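Local coordinates for putative PII-like nitrogen regulatory protein (Shewanella baltica, PDB 3CE8) that is of unknown function but, as a putative PII-like nitrogen regulatory protein of the DUF3240 family, probably has a regulatory role, at residues Leu25-Ala30 with Phe78-Ile83; Ile29-Ile34 with His103-Tyr108; Asp40-Leu45 with Thr95-Val100. All coordinates share one frame; numbering follows the deposited sequence.

Overall arrangement
The three contacts follow the layers of a ferredoxin-like βαββαβ fold, with sheet order 50-60, 74-86, 23-31, 106-112. Contact 1 is the core: two central strands joined by regular backbone hydrogen bonds, with 9 of 12 touching residues buried. Contact 2 takes up the same strand 23-31 on its other edge, sharing Ile29 and Ala30, but lies partly buried at the strand end, where backbone pairing gives way to weak amide and carboxylate bonds. Contact 3, also partly buried, has no hydrogen bond across it and joins helix 35-42 and the turn after it to helix 90-100 by apolar packing. Its Leu97 and Leu42 reach Leu26, Leu28, Phe81 and Ile83 of contact 1, joining the helical layer to the sheet.

Contact 1. Residues Leu25-Ala30 with Phe78-Ile83. With EDO (1,2-ethanediol), chain E.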
ATOM      1  N   LEU A  25      -1.188  -7.227  -7.580  1.00 20.78           N
ATOM      2  CA  LEU A  25      -1.644  -5.851  -7.429  1.00 21.00           C
ATOM      3  C   LEU A  25      -0.866  -4.854  -8.280  1.00 20.45           C
ATOM      4  O   LEU A  25       0.326  -4.753  -8.154  1.00 24.40           O
ATOM      5  CB  LEU A  25      -1.524  -5.458  -5.939  1.00 21.16           C
ATOM      6  CG  LEU A  25      -2.159  -4.147  -5.493  1.00 18.98           C
ATOM      7  CD1 LEU A  25      -3.675  -4.300  -5.602  1.00 15.42           C
ATOM      8  CD2 LEU A  25      -1.693  -3.729  -4.066  1.00 16.88           C
ATOM      9  N   LEU A  26      -1.538  -4.150  -9.166  1.00 19.70           N
ATOM     10  CA  LEU A  26      -0.881  -3.072  -9.908  1.00 20.81           C
ATOM     11  C   LEU A  26      -1.073  -1.789  -9.159  1.00 20.97           C
ATOM     12  O   LEU A  26      -2.187  -1.443  -8.785  1.00 21.91           O
ATOM     13  CB  LEU A  26      -1.464  -2.887 -11.315  1.00 21.84           C
ATOM     14  CG  LEU A  26      -0.976  -1.675 -12.112  1.00 21.42           C
ATOM     15  CD1 LEU A  26       0.497  -1.770 -12.500  1.00 15.43           C
ATOM     16  CD2 LEU A  26      -1.838  -1.630 -13.341  1.00 21.64           C
ATOM     17  N   VAL A  27       0.041  -1.140  -8.870  1.00 21.20           N
ATOM     18  CA  VAL A  27       0.029   0.186  -8.226  1.00 21.05           C
ATOM     19  C   VAL A  27       0.577   1.150  -9.248  1.00 21.63           C
ATOM     20  O   VAL A  27       1.646   0.948  -9.844  1.00 20.77           O
ATOM     21  CB  VAL A  27       0.874   0.287  -6.949  1.00 20.40           C
ATOM     22  CG1 VAL A  27       0.822   1.729  -6.432  1.00 13.26           C
ATOM     23  CG2 VAL A  27       0.372  -0.719  -5.909  1.00 17.37           C
ATOM     24  N   LEU A  28      -0.203   2.195  -9.443  1.00 22.92           N
ATOM     25  CA  LEU A  28       0.027   3.204 -10.497  1.00 22.32           C
ATOM     26  C   LEU A  28      -0.094   4.610  -9.935  1.00 21.50           C
ATOM     27  O   LEU A  28      -1.096   4.943  -9.314  1.00 21.57           O
ATOM     28  CB  LEU A  28      -1.022   2.957 -11.598  1.00 21.68           C
ATOM     29  CG  LEU A  28      -1.146   3.936 -12.756  1.00 27.92           C
ATOM     30  CD1 LEU A  28       0.082   3.915 -13.667  1.00 31.88           C
ATOM     31  CD2 LEU A  28      -2.401   3.566 -13.520  1.00 29.61           C
ATOM     32  N   ILE A  29       0.965   5.400 -10.106  1.00 21.15           N
ATOM     33  CA  ILE A  29       1.009   6.788  -9.619  1.00 20.87           C
ATOM     34  C   ILE A  29       0.779   7.690 -10.816  1.00 22.33           C
ATOM     35  O   ILE A  29       1.690   7.973 -11.587  1.00 22.99           O
ATOM     36  CB  ILE A  29       2.342   7.126  -8.906  1.00 20.96           C
ATOM     37  CG1 ILE A  29       2.627   6.088  -7.817  1.00 21.08           C
ATOM     38  CG2 ILE A  29       2.313   8.505  -8.306  1.00 13.39           C
ATOM     39  CD1 ILE A  29       1.441   5.831  -6.931  1.00 25.23           C
ATOM     40  N   ALA A  30      -0.474   8.125 -10.923  1.00 22.95           N
ATOM     41  CA  ALA A  30      -1.012   8.900 -12.034  1.00 22.46           C
ATOM     42  C   ALA A  30      -1.197  10.353 -11.709  1.00 25.35           C
ATOM     43  O   ALA A  30      -1.537  10.760 -10.595  1.00 27.79           O
ATOM     44  CB  ALA A  30      -2.353   8.308 -12.469  1.00 21.03           C
ATOM     45  N   PHE A  78      -0.417  13.441  -6.542  1.00 27.76           N
ATOM     46  CA  PHE A  78      -0.908  12.450  -7.504  1.00 26.48           C
ATOM     47  C   PHE A  78      -2.041  11.610  -6.986  1.00 24.62           C
ATOM     48  O   PHE A  78      -2.418  11.591  -5.823  1.00 22.91           O
ATOM     49  CB  PHE A  78       0.189  11.449  -7.922  1.00 26.92           C
ATOM     50  CG  PHE A  78       1.460  12.082  -8.404  1.00 25.83           C
ATOM     51  CD1 PHE A  78       2.425  12.498  -7.504  1.00 26.61           C
ATOM     52  CD2 PHE A  78       1.710  12.222  -9.747  1.00 27.77           C
ATOM     53  CE1 PHE A  78       3.600  13.068  -7.928  1.00 23.70           C
ATOM     54  CE2 PHE A  78       2.889  12.799 -10.184  1.00 26.30           C
ATOM     55  CZ  PHE A  78       3.829  13.217  -9.271  1.00 23.74           C
ATOM     56  N   CYS A  79      -2.503  10.830  -7.918  1.00 24.89           N
ATOM     57  CA  CYS A  79      -3.566   9.911  -7.677  1.00 26.50           C
ATOM     58  C   CYS A  79      -2.970   8.517  -7.722  1.00 24.70           C
ATOM     59  O   CYS A  79      -2.320   8.138  -8.677  1.00 25.50           O
ATOM     60  CB  CYS A  79      -4.652  10.110  -8.736  1.00 28.42           C
ATOM     61  SG  CYS A  79      -6.103   9.047  -8.518  1.00 45.02           S
ATOM     62  N   LYS A  80      -3.180   7.774  -6.651  1.00 22.82           N
ATOM     63  CA  LYS A  80      -2.668   6.425  -6.534  1.00 22.25           C
ATOM     64  C   LYS A  80      -3.792   5.414  -6.625  1.00 22.10           C
ATOM     65  O   LYS A  80      -4.699   5.313  -5.768  1.00 20.96           O
ATOM     66  CB  LYS A  80      -1.886   6.255  -5.229  1.00 21.66           C
ATOM     67  CG  LYS A  80      -1.283   4.870  -4.948  1.00 20.04           C
ATOM     68  CD  LYS A  80      -0.851   4.807  -3.469  1.00 24.29           C
ATOM     69  CE  LYS A  80      -0.283   3.496  -2.992  1.00 28.61           C
ATOM     70  NZ  LYS A  80      -0.071   3.499  -1.501  1.00 31.53           N
ATOM     71  N   PHE A  81      -3.662   4.665  -7.708  1.00 21.81           N
ATOM     72  CA  PHE A  81      -4.564   3.589  -8.070  1.00 22.19           C
ATOM     73  C   PHE A  81      -3.964   2.273  -7.656  1.00 21.85           C
ATOM     74  O   PHE A  81      -2.766   2.047  -7.785  1.00 23.44           O
ATOM     75  CB  PHE A  81      -4.760   3.511  -9.597  1.00 22.82           C
ATOM     76  CG  PHE A  81      -5.632   4.618 -10.192  1.00 25.61           C
ATOM     77  CD1 PHE A  81      -5.079   5.820 -10.601  1.00 25.11           C
ATOM     78  CD2 PHE A  81      -6.995   4.423 -10.385  1.00 23.84           C
ATOM     79  CE1 PHE A  81      -5.874   6.798 -11.154  1.00 26.09           C
ATOM     80  CE2 PHE A  81      -7.788   5.410 -10.923  1.00 23.65           C
ATOM     81  CZ  PHE A  81      -7.235   6.589 -11.313  1.00 22.88           C
ATOM     82  N   GLU A  82      -4.826   1.411  -7.153  1.00 20.47           N
ATOM     83  CA  GLU A  82      -4.460   0.032  -6.841  1.00 20.93           C
ATOM     84  C   GLU A  82      -5.480  -0.872  -7.499  1.00 20.81           C
ATOM     85  O   GLU A  82      -6.694  -0.753  -7.268  1.00 20.41           O
ATOM     86  CB  GLU A  82      -4.370  -0.207  -5.336  1.00 22.26           C
ATOM     87  CG  GLU A  82      -3.219   0.551  -4.713  1.00 22.04           C
ATOM     88  CD  GLU A  82      -2.904   0.151  -3.285  1.00 29.61           C
ATOM     89  OE1 GLU A  82      -3.607  -0.675  -2.665  1.00 37.80           O
ATOM     90  OE2 GLU A  82      -1.901   0.660  -2.786  1.00 34.62           O
ATOM     91  N   ILE A  83      -4.943  -1.744  -8.349  1.00 21.15           N
ATOM     92  CA  ILE A  83      -5.719  -2.627  -9.208  1.00 21.32           C
ATOM     93  C   ILE A  83      -5.309  -4.096  -9.163  1.00 22.59           C
ATOM     94  O   ILE A  83      -4.310  -4.538  -9.719  1.00 24.33           O
ATOM     95  CB  ILE A  83      -5.618  -2.139 -10.670  1.00 21.54           C
ATOM     96  CG1 ILE A  83      -5.912  -0.636 -10.724  1.00 21.17           C
ATOM     97  CG2 ILE A  83      -6.541  -2.939 -11.625  1.00 21.63           C
ATOM     98  CD1 ILE A  83      -5.133   0.028 -11.781  1.00 16.03           C
TER
HETATM   99  C1  EDO E 105      -7.952  -3.386  -5.243  1.00 81.79           C
HETATM  100  O1  EDO E 105      -8.258  -2.034  -4.884  1.00 80.99           O
HETATM  101  C2  EDO E 105      -9.210  -4.168  -5.579  1.00 81.06           C
HETATM  102  O2  EDO E 105      -9.073  -4.238  -6.984  1.00 79.27           O
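The two central strands of the ferredoxin-like sheet meet here: Leu26, Leu28 and Ala30 pair with Ile83, Phe81 and Cys79 as antiparallel hydrogen-bonded pairs, alternating with the non-hydrogen-bonded pairs Val27-Glu82 and Ile29-Lys80. The strand axes run 166° apart and approach to 4.6 Å. Six backbone bonds hold them, exemplified by Ile83 N to Leu26 O at 2.8 Å and Leu28 N to Phe81 O at 3.1 Å; all are close to linear at the hydrogen. At the side turned to strand 50-60, Glu82 O accepts from O1 of a 1,2-ethanediol, probably from the crystallisation liquor.

On the face bearing Leu26, Leu28, Ala30, Cys79, Phe81 and Ile83, Leu26 CD2 and Ile83 CD1 lie alongside each other, 4.0 Å apart. The Phe81 ring presents its edge to the methyl of Ala30, CE1 to CB 4.1 Å. Helices 35-42 and 90-100 pack on this face through Ile38, Val39, Leu93 and Leu97.

On the other face Lys80, fully extended, leads its CG to 3.5 Å from Ile29 CD1 and passes Val27. Ile29 CG2, set opposite the backbone N by a chi1 of -52°, reaches Phe78 CB at 3.7 Å, while Ala30 O lies at the Phe78 ring edge. Leu25 CD2 rests against the Glu82 carboxylate. Lys80 NZ stands 3.6 Å from Glu82 OE2, a long salt bridge, and has a weak ion pair with Glu82 of the third subunit; Glu82 OE1 faces Lys80 of the second subunit in an equally weak one.

One face is thus apolar and buried under helices; on the other, these long pairs may partly offset the charges at the trimer interface, as may, for Lys80, a nearby phosphate, probably from the crystallisation liquor.

Contact 2. Residues Ile29-Ile34 with His103-Tyr108; sequences IAQNDI and HNPCRY
Strand 29-31 runs antiparallel to strand 106-108, their axes 169° apart and 5.2 Å at closest approach. The pairing is one-sided: Ile29 N donates to Arg107 O at 2.8 Å with an angle of 169° at the hydrogen, while the return bond from Arg107 N to Ile29 O is weak. Beyond it the backbones separate, Gln31 and Asn104 having CA atoms 7.2 Å apart, and side chains take over the contact.

Gln31 reaches over with an extended chain, and its NE2 makes a weak hydrogen bond to Pro105 O at 3.3 Å. Asn104 ND2 weakly bonds Asp33 OD2, also at 3.3 Å; amide and carboxylate come from opposite directions with planes almost perpendicular. Ile34, at the N-cap position of helix 35-42, has CG1 between its backbone N and carbonyl carbon (chi1 58°). This brings Ile34 CD1 to 3.4 Å from Cys106 SG. The Ile34 and Asn104 side chains slide past each other in opposite directions, with CG2 of Ile34 against OD1 of Asn104.

Cys106, Arg107 and Tyr108 also pair antiparallel with a strand of the third subunit, so this outer strand of the ferredoxin-like sheet carries the sheet across the trimer interface.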
ATOM      1  N   ILE A  29       0.965   5.400 -10.106  1.00 21.15           N
ATOM      2  CA  ILE A  29       1.009   6.788  -9.619  1.00 20.87           C
ATOM      3  C   ILE A  29       0.779   7.690 -10.816  1.00 22.33           C
ATOM      4  O   ILE A  29       1.690   7.973 -11.587  1.00 22.99           O
ATOM      5  CB  ILE A  29       2.342   7.126  -8.906  1.00 20.96           C
ATOM      6  CG1 ILE A  29       2.627   6.088  -7.817  1.00 21.08           C
ATOM      7  CG2 ILE A  29       2.313   8.505  -8.306  1.00 13.39           C
ATOM      8  CD1 ILE A  29       1.441   5.831  -6.931  1.00 25.23           C
ATOM      9  N   ALA A  30      -0.474   8.125 -10.923  1.00 22.95           N
ATOM     10  CA  ALA A  30      -1.012   8.900 -12.034  1.00 22.46           C
ATOM     11  C   ALA A  30      -1.197  10.353 -11.709  1.00 25.35           C
ATOM     12  O   ALA A  30      -1.537  10.760 -10.595  1.00 27.79           O
ATOM     13  CB  ALA A  30      -2.353   8.308 -12.469  1.00 21.03           C
ATOM     14  N   GLN A  31      -1.023  11.147 -12.740  1.00 26.49           N
ATOM     15  CA  GLN A  31      -1.170  12.593 -12.593  1.00 27.83           C
ATOM     16  C   GLN A  31      -2.652  12.865 -12.520  1.00 26.39           C
ATOM     17  O   GLN A  31      -3.447  12.134 -13.074  1.00 25.71           O
ATOM     18  CB  GLN A  31      -0.490  13.319 -13.744  1.00 28.93           C
ATOM     19  CG  GLN A  31       0.810  12.611 -14.167  1.00 36.75           C
ATOM     20  CD  GLN A  31       1.712  13.488 -14.981  1.00 45.08           C
ATOM     21  OE1 GLN A  31       1.958  14.641 -14.612  1.00 45.13           O
ATOM     22  NE2 GLN A  31       2.250  12.942 -16.078  1.00 49.93           N
ATOM     23  N   ASN A  32      -3.014  13.899 -11.786  1.00 27.41           N
ATOM     24  CA  ASN A  32      -4.432  14.210 -11.532  1.00 28.70           C
ATOM     25  C   ASN A  32      -5.275  14.466 -12.770  1.00 28.33           C
ATOM     26  O   ASN A  32      -6.479  14.236 -12.755  1.00 28.66           O
ATOM     27  CB  ASN A  32      -4.597  15.357 -10.515  1.00 29.81           C
ATOM     28  CG  ASN A  32      -4.280  14.909  -9.071  1.00 34.49           C
ATOM     29  OD1 ASN A  32      -4.440  13.733  -8.710  1.00 39.27           O
ATOM     30  ND2 ASN A  32      -3.853  15.855  -8.242  1.00 40.13           N
ATOM     31  N   ASP A  33      -4.630  14.872 -13.853  1.00 27.64           N
ATOM     32  CA  ASP A  33      -5.352  15.199 -15.098  1.00 27.42           C
ATOM     33  C   ASP A  33      -5.829  13.979 -15.919  1.00 26.54           C
ATOM     34  O   ASP A  33      -6.864  14.041 -16.596  1.00 26.50           O
ATOM     35  CB  ASP A  33      -4.583  16.220 -15.962  1.00 27.76           C
ATOM     36  CG  ASP A  33      -3.203  15.747 -16.366  1.00 30.55           C
ATOM     37  OD1 ASP A  33      -2.905  14.542 -16.199  1.00 37.11           O
ATOM     38  OD2 ASP A  33      -2.418  16.588 -16.856  1.00 31.60           O
ATOM     39  N   ILE A  34      -5.109  12.869 -15.829  1.00 25.17           N
ATOM     40  CA  ILE A  34      -5.489  11.652 -16.596  1.00 24.05           C
ATOM     41  C   ILE A  34      -6.231  10.679 -15.703  1.00 23.25           C
ATOM     42  O   ILE A  34      -6.494   9.539 -16.077  1.00 22.99           O
ATOM     43  CB  ILE A  34      -4.301  10.902 -17.272  1.00 23.67           C
ATOM     44  CG1 ILE A  34      -3.260  10.482 -16.227  1.00 24.42           C
ATOM     45  CG2 ILE A  34      -3.708  11.731 -18.375  1.00 22.44           C
ATOM     46  CD1 ILE A  34      -2.195   9.502 -16.737  1.00 23.67           C
ATOM     47  N   HIS A 103       0.709  10.648 -23.169  1.00 23.82           N
ATOM     48  CA  HIS A 103       1.388  11.928 -23.022  1.00 25.25           C
ATOM     49  C   HIS A 103       1.703  12.328 -21.583  1.00 24.65           C
ATOM     50  O   HIS A 103       2.282  13.399 -21.347  1.00 25.14           O
ATOM     51  CB  HIS A 103       0.560  13.042 -23.712  1.00 26.94           C
ATOM     52  CG  HIS A 103       0.379  12.864 -25.198  1.00 30.83           C
ATOM     53  ND1 HIS A 103       1.297  13.321 -26.124  1.00 32.46           N
ATOM     54  CD2 HIS A 103      -0.638  12.320 -25.914  1.00 33.84           C
ATOM     55  CE1 HIS A 103       0.864  13.043 -27.343  1.00 33.47           C
ATOM     56  NE2 HIS A 103      -0.306  12.435 -27.243  1.00 34.85           N
ATOM     57  N   ASN A 104       1.313  11.469 -20.641  1.00 23.52           N
ATOM     58  CA  ASN A 104       1.521  11.689 -19.193  1.00 21.85           C
ATOM     59  C   ASN A 104       2.100  10.476 -18.514  1.00 20.41           C
ATOM     60  O   ASN A 104       1.359   9.672 -17.990  1.00 19.79           O
ATOM     61  CB  ASN A 104       0.205  11.977 -18.478  1.00 22.23           C
ATOM     62  CG  ASN A 104      -0.451  13.220 -18.954  1.00 25.91           C
ATOM     63  OD1 ASN A 104      -1.022  13.253 -20.050  1.00 27.27           O
ATOM     64  ND2 ASN A 104      -0.422  14.255 -18.118  1.00 29.31           N
ATOM     65  N   PRO A 105       3.423  10.352 -18.500  1.00 19.80           N
ATOM     66  CA  PRO A 105       4.003   9.175 -17.893  1.00 19.43           C
ATOM     67  C   PRO A 105       3.604   8.948 -16.468  1.00 19.83           C
ATOM     68  O   PRO A 105       3.462   9.877 -15.685  1.00 19.51           O
ATOM     69  CB  PRO A 105       5.497   9.407 -18.019  1.00 20.61           C
ATOM     70  CG  PRO A 105       5.626  10.324 -19.253  1.00 21.21           C
ATOM     71  CD  PRO A 105       4.410  11.180 -19.222  1.00 19.87           C
ATOM     72  N   CYS A 106       3.392   7.672 -16.191  1.00 21.20           N
ATOM     73  CA  CYS A 106       2.986   7.184 -14.878  1.00 23.97           C
ATOM     74  C   CYS A 106       3.835   6.076 -14.324  1.00 23.27           C
ATOM     75  O   CYS A 106       4.026   5.046 -14.946  1.00 24.98           O
ATOM     76  CB  CYS A 106       1.536   6.714 -14.910  1.00 23.61           C
ATOM     77  SG  CYS A 106       0.491   8.174 -15.204  1.00 40.87           S
ATOM     78  N   ARG A 107       4.345   6.305 -13.131  1.00 22.26           N
ATOM     79  CA  ARG A 107       5.102   5.271 -12.454  1.00 21.58           C
ATOM     80  C   ARG A 107       4.188   4.159 -12.043  1.00 19.88           C
ATOM     81  O   ARG A 107       3.020   4.369 -11.742  1.00 18.89           O
ATOM     82  CB  ARG A 107       5.859   5.780 -11.240  1.00 22.64           C
ATOM     83  CG  ARG A 107       7.283   6.123 -11.584  1.00 33.37           C
ATOM     84  CD  ARG A 107       8.154   6.168 -10.327  1.00 48.23           C
ATOM     85  NE  ARG A 107       9.482   5.624 -10.590  1.00 55.08           N
ATOM     86  CZ  ARG A 107       9.754   4.322 -10.503  1.00 59.99           C
ATOM     87  NH1 ARG A 107       8.779   3.457 -10.171  1.00 54.74           N
ATOM     88  NH2 ARG A 107      10.989   3.889 -10.763  1.00 59.42           N
ATOM     89  N   TYR A 108       4.719   2.951 -12.087  1.00 18.12           N
ATOM     90  CA  TYR A 108       3.941   1.819 -11.608  1.00 18.23           C
ATOM     91  C   TYR A 108       4.809   0.720 -11.074  1.00 18.40           C
ATOM     92  O   TYR A 108       6.013   0.667 -11.302  1.00 18.11           O
ATOM     93  CB  TYR A 108       3.065   1.228 -12.711  1.00 18.63           C
ATOM     94  CG  TYR A 108       3.841   0.350 -13.672  1.00 17.81           C
ATOM     95  CD1 TYR A 108       4.586   0.895 -14.684  1.00 24.68           C
ATOM     96  CD2 TYR A 108       3.838  -1.022 -13.547  1.00 23.01           C
ATOM     97  CE1 TYR A 108       5.320   0.096 -15.571  1.00 25.14           C
ATOM     98  CE2 TYR A 108       4.566  -1.832 -14.419  1.00 23.98           C
ATOM     99  CZ  TYR A 108       5.305  -1.271 -15.428  1.00 25.67           C
ATOM    100  OH  TYR A 108       6.036  -2.060 -16.303  1.00 25.56           O
TER

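Contact 3. Residues Asp40-Leu45 with Thr95-Val100. With EDO (1,2-ethanediol), chain D.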
ATOM      1  N   ASP A  40     -11.884   5.440 -16.599  1.00 20.69           N
ATOM      2  CA  ASP A  40     -12.695   5.046 -17.740  1.00 21.26           C
ATOM      3  C   ASP A  40     -12.195   3.779 -18.369  1.00 21.51           C
ATOM      4  O   ASP A  40     -12.962   2.942 -18.832  1.00 22.86           O
ATOM      5  CB  ASP A  40     -12.709   6.140 -18.809  1.00 22.45           C
ATOM      6  CG  ASP A  40     -13.589   7.335 -18.422  1.00 26.41           C
ATOM      7  OD1 ASP A  40     -14.357   7.236 -17.443  1.00 29.00           O
ATOM      8  OD2 ASP A  40     -13.521   8.372 -19.110  1.00 26.45           O
ATOM      9  N   THR A  41     -10.886   3.630 -18.355  1.00 21.85           N
ATOM     10  CA  THR A  41     -10.251   2.478 -18.985  1.00 20.77           C
ATOM     11  C   THR A  41     -10.508   1.248 -18.158  1.00 21.54           C
ATOM     12  O   THR A  41     -10.863   0.190 -18.674  1.00 22.29           O
ATOM     13  CB  THR A  41      -8.746   2.657 -19.088  1.00 19.88           C
ATOM     14  OG1 THR A  41      -8.464   3.631 -20.094  1.00 26.63           O
ATOM     15  CG2 THR A  41      -8.063   1.345 -19.448  1.00 18.14           C
ATOM     16  N   LEU A  42     -10.381   1.438 -16.851  1.00 21.00           N
ATOM     17  CA  LEU A  42     -10.433   0.341 -15.901  1.00 20.64           C
ATOM     18  C   LEU A  42     -11.814  -0.230 -15.828  1.00 22.15           C
ATOM     19  O   LEU A  42     -11.988  -1.449 -15.789  1.00 21.66           O
ATOM     20  CB  LEU A  42      -9.986   0.794 -14.502  1.00 20.22           C
ATOM     21  CG  LEU A  42      -8.529   1.236 -14.392  1.00 17.05           C
ATOM     22  CD1 LEU A  42      -8.236   1.928 -13.091  1.00 18.42           C
ATOM     23  CD2 LEU A  42      -7.619   0.010 -14.601  1.00 15.10           C
ATOM     24  N   ILE A  43     -12.803   0.661 -15.832  1.00 24.90           N
ATOM     25  CA  ILE A  43     -14.213   0.232 -15.652  1.00 25.72           C
ATOM     26  C   ILE A  43     -14.646  -0.607 -16.831  1.00 25.97           C
ATOM     27  O   ILE A  43     -15.633  -1.347 -16.752  1.00 27.38           O
ATOM     28  CB  ILE A  43     -15.269   1.396 -15.444  1.00 26.26           C
ATOM     29  CG1 ILE A  43     -15.280   2.335 -16.644  1.00 27.69           C
ATOM     30  CG2 ILE A  43     -15.045   2.166 -14.141  1.00 23.83           C
ATOM     31  CD1 ILE A  43     -16.413   3.311 -16.617  1.00 29.37           C
ATOM     32  N   GLU A  44     -13.860  -0.543 -17.893  1.00 24.29           N
ATOM     33  CA  GLU A  44     -14.248  -1.190 -19.144  1.00 24.22           C
ATOM     34  C   GLU A  44     -13.592  -2.564 -19.307  1.00 22.53           C
ATOM     35  O   GLU A  44     -13.948  -3.375 -20.155  1.00 21.18           O
ATOM     36  CB  GLU A  44     -13.896  -0.254 -20.293  1.00 25.22           C
ATOM     37  CG  GLU A  44     -14.891  -0.312 -21.370  1.00 34.62           C
ATOM     38  CD  GLU A  44     -16.294   0.048 -20.843  1.00 43.12           C
ATOM     39  OE1 GLU A  44     -16.470   1.184 -20.329  1.00 48.00           O
ATOM     40  OE2 GLU A  44     -17.222  -0.800 -20.945  1.00 47.41           O
ATOM     41  N   LEU A  45     -12.624  -2.805 -18.449  1.00 22.11           N
ATOM     42  CA  LEU A  45     -11.865  -4.056 -18.439  1.00 22.05           C
ATOM     43  C   LEU A  45     -12.627  -5.115 -17.614  1.00 24.17           C
ATOM     44  O   LEU A  45     -12.766  -5.005 -16.380  1.00 26.93           O
ATOM     45  CB  LEU A  45     -10.438  -3.821 -17.927  1.00 20.36           C
ATOM     46  CG  LEU A  45      -9.527  -2.969 -18.836  1.00 19.55           C
ATOM     47  CD1 LEU A  45      -8.186  -2.598 -18.177  1.00 12.85           C
ATOM     48  CD2 LEU A  45      -9.291  -3.669 -20.188  1.00 12.91           C
ATOM     49  N   THR A  95      -0.968  -2.478 -21.238  1.00 18.80           N
ATOM     50  CA  THR A  95      -1.035  -1.920 -22.600  1.00 17.11           C
ATOM     51  C   THR A  95      -2.249  -0.978 -22.708  1.00 17.05           C
ATOM     52  O   THR A  95      -2.202   0.038 -23.383  1.00 19.06           O
ATOM     53  CB  THR A  95      -1.115  -3.011 -23.692  1.00 16.68           C
ATOM     54  OG1 THR A  95      -2.183  -3.900 -23.383  1.00 15.42           O
ATOM     55  CG2 THR A  95       0.151  -3.802 -23.769  1.00 13.37           C
ATOM     56  N   ALA A  96      -3.318  -1.323 -22.001  1.00 17.10           N
ATOM     57  CA  ALA A  96      -4.570  -0.515 -22.001  1.00 16.60           C
ATOM     58  C   ALA A  96      -4.315   0.810 -21.312  1.00 16.84           C
ATOM     59  O   ALA A  96      -4.748   1.881 -21.752  1.00 18.86           O
ATOM     60  CB  ALA A  96      -5.699  -1.254 -21.306  1.00 14.78           C
ATOM     61  N   LEU A  97      -3.598   0.727 -20.198  1.00 17.77           N
ATOM     62  CA  LEU A  97      -3.261   1.941 -19.413  1.00 16.22           C
ATOM     63  C   LEU A  97      -2.188   2.761 -20.132  1.00 14.43           C
ATOM     64  O   LEU A  97      -2.218   3.981 -20.135  1.00 14.22           O
ATOM     65  CB  LEU A  97      -2.818   1.582 -18.016  1.00 15.31           C
ATOM     66  CG  LEU A  97      -3.933   0.997 -17.141  1.00 17.13           C
ATOM     67  CD1 LEU A  97      -3.284   0.367 -15.941  1.00 13.54           C
ATOM     68  CD2 LEU A  97      -4.998   2.035 -16.746  1.00 14.37           C
ATOM     69  N   ALA A  98      -1.315   2.062 -20.833  1.00 13.31           N
ATOM     70  CA  ALA A  98      -0.211   2.714 -21.529  1.00 14.64           C
ATOM     71  C   ALA A  98      -0.757   3.673 -22.552  1.00 17.72           C
ATOM     72  O   ALA A  98      -0.072   4.631 -22.961  1.00 19.58           O
ATOM     73  CB  ALA A  98       0.698   1.710 -22.188  1.00 13.05           C
ATOM     74  N   LEU A  99      -2.014   3.443 -22.932  1.00 18.44           N
ATOM     75  CA  LEU A  99      -2.654   4.287 -23.954  1.00 18.71           C
ATOM     76  C   LEU A  99      -3.064   5.609 -23.374  1.00 19.80           C
ATOM     77  O   LEU A  99      -2.922   6.650 -24.023  1.00 18.79           O
ATOM     78  CB  LEU A  99      -3.918   3.653 -24.540  1.00 18.52           C
ATOM     79  CG  LEU A  99      -3.924   2.762 -25.766  1.00 16.70           C
ATOM     80  CD1 LEU A  99      -5.304   2.085 -25.830  1.00 15.40           C
ATOM     81  CD2 LEU A  99      -3.654   3.570 -26.988  1.00 10.59           C
ATOM     82  N   VAL A 100      -3.597   5.554 -22.154  1.00 21.76           N
ATOM     83  CA  VAL A 100      -4.151   6.772 -21.515  1.00 23.28           C
ATOM     84  C   VAL A 100      -3.029   7.694 -21.075  1.00 23.11           C
ATOM     85  O   VAL A 100      -3.226   8.905 -20.907  1.00 23.59           O
ATOM     86  CB  VAL A 100      -5.098   6.467 -20.326  1.00 23.34           C
ATOM     87  CG1 VAL A 100      -6.243   5.559 -20.775  1.00 25.97           C
ATOM     88  CG2 VAL A 100      -4.360   5.821 -19.213  1.00 25.57           C
TER
HETATM   89  C1  EDO D 104     -10.526  -0.854 -22.063  1.00 88.47           C
HETATM   90  O1  EDO D 104     -10.948   0.478 -21.750  1.00 89.13           O
HETATM   91  C2  EDO D 104     -11.652  -1.840 -22.396  1.00 89.08           C
HETATM   92  O2  EDO D 104     -11.129  -2.864 -23.236  1.00 87.01           O
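A chi1 of -72° turns Thr41 so that CG2 stands opposite its own backbone N, towards Ala96 and Leu97, while OG1 faces Val100. Thr41 CG2 lies 4.0 Å from Ala96 CB and 4.1 Å from Leu97 CD2. Thr41 OG1 is only 3.0 Å from Val100 CG1, a tight approach for an oxygen and a methyl; the hydroxyl is hydrogen-bonded to Asp37 O, one turn back in its own helix, which holds it in place. Leu42 and Leu97 share nearly the same torsions, chi1 near -65° with chi2 extended, and their side chains cross almost perpendicularly with the two CD2 atoms 3.9 Å apart. Leu45, closing a type I turn from Leu42, adds CD1 against Ala96 CB at 4.2 Å. No hydrogen bond spans the segments, so the join is purely van der Waals. A 1,2-ethanediol, probably from the crystallisation liquor, donates from O1 to Thr41 O at 3.1 Å and packs against Glu44 and Leu45.

The sheet supports both helices on one side: Leu97 packs on Leu26 and Leu28 of strand 23-31, Leu42 on Phe51 of strand 50-60. Ile38 of helix 35-42 touches both Leu97 and Val100, and Leu119 of the third subunit packs on Leu97.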